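Local coordinates for protein down syndrome cell adhesion molecule, isoform AK (Drosophila melanogaster, PDB 4WVR) that probably mediates homophilic recognition in neuronal cell adhesion through its immunoglobulin domains, this fragment being the seventh of them, at residues 43-46 / 47-50; 61-64 / 65-68. All blocks are in the same frame, centred on the assembly; numbering follows the deposited sequence.

Contact 1 of 2, residues 43-46 / 47-50; sequences WTLN and SRPI
The carbonyl oxygen of Arg-48 takes one good hydrogen bond, from Leu-45 N to Arg-48 O at 2.9 Å, and a lesser CA-H contact from Thr-44, 3.3 Å between Thr-44 CA and Arg-48 O. One rung on, Ile-50 N reaches Trp-43 O at 3.0 Å, from above the carbonyl plane, while the return bond from Arg-48 N to Leu-45 O is weak. These bonds close the tight C-C' hairpin of the immunoglobulin fold round a type I' turn, in which Asn-46 and Ser-47 both take positive phi. Water 1 spans the turn, 2.9 Å from both Thr-44 OG1 and Ser-47 N, and accepts from the latter. On the face shared by Leu-45, Arg-48 and Ile-50, the CD1 end of Ile-50 lies 3.5 Å from Leu-45 CB. Arg-48 runs alongside Leu-45: chi1 of 67°, a chain extended to NE and a turn at chi4 lay a guanidinium face over Leu-45 O, with NH2 3.8 Å from Leu-45 CD2. The Asn-46 amide bonds to Val-81 N through OD1 and to Arg-79 O through ND2. Backbone bonds and a water thus close the bend, whereas Ile-50 carbons and the Arg-48 guanidinium lie against the leucine.

Contact 2 of 2, residues 61-64 / 65-68; sequences KLSP and KTSV
A classic beta bulge next to a type I turn shapes this D-E hairpin of the immunoglobulin fold, with Leu-62 and Ser-63 together facing Thr-66. Both backbone N-H groups converge on one acceptor: Leu-62 N lies 2.8 Å from Thr-66 O on a bent bond (136° at the hydrogen), and Ser-63 N approaches the same Thr-66 O at 3.3 Å, in the carbonyl plane on a lone pair. The reverse bond, Thr-66 N to Ser-63 O, is weak. Ser-63 also forms an ST turn: chi1 of 79° sets its hydroxyl between the backbone N and the carbonyl carbon, where Ser-63 OG accepts from Lys-65 N at 3.2 Å. The same OG lies 3.4 Å from Thr-66 CB, and water 2 bridges Ser-63 OG and Thr-66 OG1 at 2.6 Å from each. With an alanine in place of Ser-63, Lys-65 N would probably lose its acceptor in the turn and water 2 one of its two holds. Nearer the open end, the Leu-62 and Val-68 side chains cross obliquely, Leu-62 CD2 3.9 Å from Val-68 CG2. From the turn, Lys-65 NZ bonds to the carbonyls of Gly-35 and Gln-33. Thr-66 OG1 bonds to Asn-25 of the second subunit, whose Asn-70 packs on Leu-62, while within the chain strand 66-71 lies between strands 57-63 and 26-31.

Both contacts are antiparallel hairpins of one immunoglobulin sandwich, but in different sheets and on opposite sides of the chain's centre, with their own centres about 17 Å apart. Trp-43 and Ser-67 join them across the core: Trp-43 NE1 and Ser-67 OG are 2.9 Å apart, a probable hydrogen bond, and the indole also packs on Cys-30 and Cys-84, which form the domain's disulfide. Each contact is partly buried. Contact 1 sends Trp-43, Leu-45 and Ile-50 inward and is untouched by the second subunit. Contact 2 gives Leu-62, Lys-65, Thr-66 and Val-68 to that interface, and its serine and threonine hydroxyls do much of the polar work.

Contact 1 of 2, residues 43-46 / 47-50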
ATOM      1  N   TRP A  43       4.307   8.473  11.171  1.00 29.25           N
ATOM      2  CA  TRP A  43       4.913   8.987   9.953  1.00 29.95           C
ATOM      3  C   TRP A  43       5.454  10.402  10.123  1.00 35.87           C
ATOM      4  O   TRP A  43       4.926  11.195  10.905  1.00 29.55           O
ATOM      5  CB  TRP A  43       3.895   8.970   8.811  1.00 30.11           C
ATOM      6  CG  TRP A  43       3.442   7.602   8.395  1.00 27.00           C
ATOM      7  CD1 TRP A  43       2.464   6.847   8.977  1.00 30.53           C
ATOM      8  CD2 TRP A  43       3.934   6.836   7.290  1.00 23.83           C
ATOM      9  NE1 TRP A  43       2.323   5.656   8.308  1.00 27.14           N
ATOM     10  CE2 TRP A  43       3.213   5.624   7.267  1.00 25.86           C
ATOM     11  CE3 TRP A  43       4.921   7.052   6.321  1.00 28.04           C
ATOM     12  CZ2 TRP A  43       3.446   4.634   6.312  1.00 21.61           C
ATOM     13  CZ3 TRP A  43       5.149   6.066   5.369  1.00 27.08           C
ATOM     14  CH2 TRP A  43       4.416   4.873   5.375  1.00 23.12           C
ATOM     15  N   THR A  44       6.511  10.714   9.381  1.00 30.65           N
ATOM     16  CA  THR A  44       6.979  12.089   9.267  1.00 29.99           C
ATOM     17  C   THR A  44       7.199  12.455   7.802  1.00 30.11           C
ATOM     18  O   THR A  44       7.494  11.595   6.970  1.00 30.98           O
ATOM     19  CB  THR A  44       8.290  12.330  10.057  1.00 33.76           C
ATOM     20  OG1 THR A  44       9.323  11.467   9.563  1.00 33.66           O
ATOM     21  CG2 THR A  44       8.081  12.070  11.537  1.00 34.70           C
ATOM     22  N   LEU A  45       7.019  13.733   7.492  1.00 30.07           N
ATOM     23  CA  LEU A  45       7.362  14.270   6.183  1.00 28.13           C
ATOM     24  C   LEU A  45       8.380  15.381   6.376  1.00 40.56           C
ATOM     25  O   LEU A  45       8.051  16.432   6.921  1.00 35.18           O
ATOM     26  CB  LEU A  45       6.125  14.802   5.458  1.00 33.50           C
ATOM     27  CG  LEU A  45       6.392  15.573   4.164  1.00 35.86           C
ATOM     28  CD1 LEU A  45       7.142  14.701   3.164  1.00 37.55           C
ATOM     29  CD2 LEU A  45       5.095  16.097   3.562  1.00 34.03           C
ATOM     30  N   ASN A  46       9.611  15.139   5.935  1.00 39.36           N
ATOM     31  CA  ASN A  46      10.721  16.054   6.193  1.00 39.36           C
ATOM     32  C   ASN A  46      10.844  16.347   7.684  1.00 40.88           C
ATOM     33  O   ASN A  46      10.873  17.507   8.102  1.00 46.43           O
ATOM     34  CB  ASN A  46      10.550  17.348   5.398  1.00 36.92           C
ATOM     35  CG  ASN A  46      10.468  17.103   3.907  1.00 35.79           C
ATOM     36  OD1 ASN A  46      11.266  16.357   3.345  1.00 38.20           O
ATOM     37  ND2 ASN A  46       9.489  17.718   3.260  1.00 41.84           N
ATOM     38  N   SER A  47      10.867  15.269   8.466  1.00 39.52           N
ATOM     39  CA  SER A  47      11.116  15.288   9.909  1.00 47.35           C
ATOM     40  C   SER A  47       9.964  15.829  10.760  1.00 43.24           C
ATOM     41  O   SER A  47      10.007  15.720  11.983  1.00 51.44           O
ATOM     42  CB  SER A  47      12.389  16.082  10.218  1.00 52.87           C
ATOM     43  OG  SER A  47      13.499  15.541   9.524  1.00 59.25           O
ATOM     44  N   ARG A  48       8.934  16.397  10.139  1.00 40.90           N
ATOM     45  CA  ARG A  48       7.792  16.866  10.921  1.00 44.53           C
ATOM     46  C   ARG A  48       6.650  15.841  10.882  1.00 49.51           C
ATOM     47  O   ARG A  48       6.301  15.316   9.819  1.00 35.18           O
ATOM     48  CB  ARG A  48       7.311  18.238  10.434  1.00 44.76           C
ATOM     49  CG  ARG A  48       6.700  18.246   9.048  1.00 53.83           C
ATOM     50  CD  ARG A  48       6.308  19.643   8.603  1.00 65.16           C
ATOM     51  NE  ARG A  48       5.672  19.627   7.287  1.00 70.11           N
ATOM     52  CZ  ARG A  48       6.336  19.615   6.136  1.00 65.24           C
ATOM     53  NH1 ARG A  48       7.664  19.615   6.131  1.00 65.32           N
ATOM     54  NH2 ARG A  48       5.675  19.602   4.986  1.00 63.93           N
ATOM     55  N   PRO A  49       6.077  15.545  12.057  1.00 45.63           N
ATOM     56  CA  PRO A  49       5.046  14.513  12.224  1.00 38.67           C
ATOM     57  C   PRO A  49       3.810  14.742  11.361  1.00 43.11           C
ATOM     58  O   PRO A  49       3.380  15.881  11.175  1.00 48.36           O
ATOM     59  CB  PRO A  49       4.690  14.615  13.710  1.00 41.43           C
ATOM     60  CG  PRO A  49       5.901  15.206  14.346  1.00 46.80           C
ATOM     61  CD  PRO A  49       6.435  16.175  13.339  1.00 46.56           C
ATOM     62  N   ILE A  50       3.258  13.654  10.832  1.00 35.41           N
ATOM     63  CA  ILE A  50       2.030  13.711  10.055  1.00 38.21           C
ATOM     64  C   ILE A  50       0.919  12.976  10.780  1.00 34.97           C
ATOM     65  O   ILE A  50       1.132  11.889  11.311  1.00 36.39           O
ATOM     66  CB  ILE A  50       2.181  13.066   8.662  1.00 45.76           C
ATOM     67  CG1 ILE A  50       3.574  13.296   8.083  1.00 45.48           C
ATOM     68  CG2 ILE A  50       1.099  13.577   7.717  1.00 55.14           C
ATOM     69  CD1 ILE A  50       3.814  12.487   6.828  1.00 46.64           C
TER
HETATM   70  O   HOH W   1      10.539  12.695   7.212  1.00 31.19           O

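Contact 2 of 2, residues 61-64 / 65-68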
ATOM      1  N   LYS A  61      -3.821   2.906  10.340  1.00 25.90           N
ATOM      2  CA  LYS A  61      -3.298   1.662  10.889  1.00 28.05           C
ATOM      3  C   LYS A  61      -4.185   0.500  10.460  1.00 29.04           C
ATOM      4  O   LYS A  61      -5.271   0.301  10.999  1.00 30.41           O
ATOM      5  CB  LYS A  61      -3.200   1.724  12.413  1.00 33.24           C
ATOM      6  CG  LYS A  61      -2.356   0.604  13.001  1.00 36.90           C
ATOM      7  CD  LYS A  61      -1.132   1.147  13.713  1.00 43.26           C
ATOM      8  CE  LYS A  61      -0.397   0.052  14.480  1.00 44.84           C
ATOM      9  NZ  LYS A  61      -1.124  -0.379  15.704  1.00 46.11           N
ATOM     10  N   LEU A  62      -3.702  -0.267   9.491  1.00 25.91           N
ATOM     11  CA  LEU A  62      -4.492  -1.314   8.859  1.00 28.53           C
ATOM     12  C   LEU A  62      -4.561  -2.580   9.711  1.00 29.72           C
ATOM     13  O   LEU A  62      -5.539  -3.327   9.663  1.00 28.37           O
ATOM     14  CB  LEU A  62      -3.904  -1.639   7.485  1.00 27.33           C
ATOM     15  CG  LEU A  62      -4.706  -2.577   6.584  1.00 36.93           C
ATOM     16  CD1 LEU A  62      -6.052  -1.962   6.258  1.00 37.76           C
ATOM     17  CD2 LEU A  62      -3.934  -2.896   5.313  1.00 35.62           C
ATOM     18  N   SER A  63      -3.512  -2.816  10.489  1.00 26.31           N
ATOM     19  CA  SER A  63      -3.411  -4.015  11.307  1.00 29.89           C
ATOM     20  C   SER A  63      -2.412  -3.729  12.423  1.00 33.30           C
ATOM     21  O   SER A  63      -1.831  -2.643  12.453  1.00 25.83           O
ATOM     22  CB  SER A  63      -2.977  -5.211  10.458  1.00 26.27           C
ATOM     23  OG  SER A  63      -1.581  -5.181  10.227  1.00 31.91           O
ATOM     24  N   PRO A  64      -2.213  -4.679  13.355  1.00 30.55           N
ATOM     25  CA  PRO A  64      -1.197  -4.409  14.383  1.00 35.56           C
ATOM     26  C   PRO A  64       0.221  -4.222  13.842  1.00 35.64           C
ATOM     27  O   PRO A  64       1.070  -3.717  14.576  1.00 32.71           O
ATOM     28  CB  PRO A  64      -1.267  -5.653  15.286  1.00 33.63           C
ATOM     29  CG  PRO A  64      -2.077  -6.662  14.530  1.00 41.75           C
ATOM     30  CD  PRO A  64      -3.016  -5.868  13.692  1.00 31.54           C
ATOM     31  N   LYS A  65       0.475  -4.605  12.591  1.00 25.30           N
ATOM     32  CA  LYS A  65       1.821  -4.510  12.035  1.00 29.49           C
ATOM     33  C   LYS A  65       1.896  -3.802  10.682  1.00 32.38           C
ATOM     34  O   LYS A  65       2.906  -3.904   9.980  1.00 30.16           O
ATOM     35  CB  LYS A  65       2.434  -5.905  11.898  1.00 31.52           C
ATOM     36  CG  LYS A  65       2.797  -6.556  13.222  1.00 43.96           C
ATOM     37  CD  LYS A  65       3.727  -7.737  13.007  1.00 39.01           C
ATOM     38  CE  LYS A  65       4.263  -8.263  14.324  1.00 56.60           C
ATOM     39  NZ  LYS A  65       5.345  -9.266  14.118  1.00 50.86           N
ATOM     40  N   THR A  66       0.844  -3.082  10.312  1.00 26.60           N
ATOM     41  CA  THR A  66       0.838  -2.406   9.019  1.00 25.66           C
ATOM     42  C   THR A  66       0.143  -1.052   9.077  1.00 28.47           C
ATOM     43  O   THR A  66      -0.969  -0.932   9.600  1.00 27.85           O
ATOM     44  CB  THR A  66       0.160  -3.273   7.942  1.00 27.40           C
ATOM     45  OG1 THR A  66       0.906  -4.486   7.771  1.00 30.31           O
ATOM     46  CG2 THR A  66       0.099  -2.532   6.612  1.00 26.52           C
ATOM     47  N   SER A  67       0.812  -0.031   8.548  1.00 22.70           N
ATOM     48  CA  SER A  67       0.204   1.283   8.405  1.00 23.48           C
ATOM     49  C   SER A  67       0.263   1.718   6.946  1.00 25.37           C
ATOM     50  O   SER A  67       1.291   1.557   6.287  1.00 25.22           O
ATOM     51  CB  SER A  67       0.903   2.310   9.296  1.00 25.86           C
ATOM     52  OG  SER A  67       0.373   3.610   9.090  1.00 23.74           O
ATOM     53  N   VAL A  68      -0.841   2.271   6.453  1.00 21.63           N
ATOM     54  CA  VAL A  68      -0.945   2.677   5.052  1.00 24.41           C
ATOM     55  C   VAL A  68      -1.000   4.191   4.889  1.00 21.68           C
ATOM     56  O   VAL A  68      -1.801   4.867   5.534  1.00 23.43           O
ATOM     57  CB  VAL A  68      -2.198   2.088   4.391  1.00 24.71           C
ATOM     58  CG1 VAL A  68      -2.161   2.335   2.889  1.00 30.35           C
ATOM     59  CG2 VAL A  68      -2.307   0.605   4.695  1.00 34.97           C
TER
HETATM   60  O   HOH W   2      -0.301  -6.668   8.539  1.00 25.91           O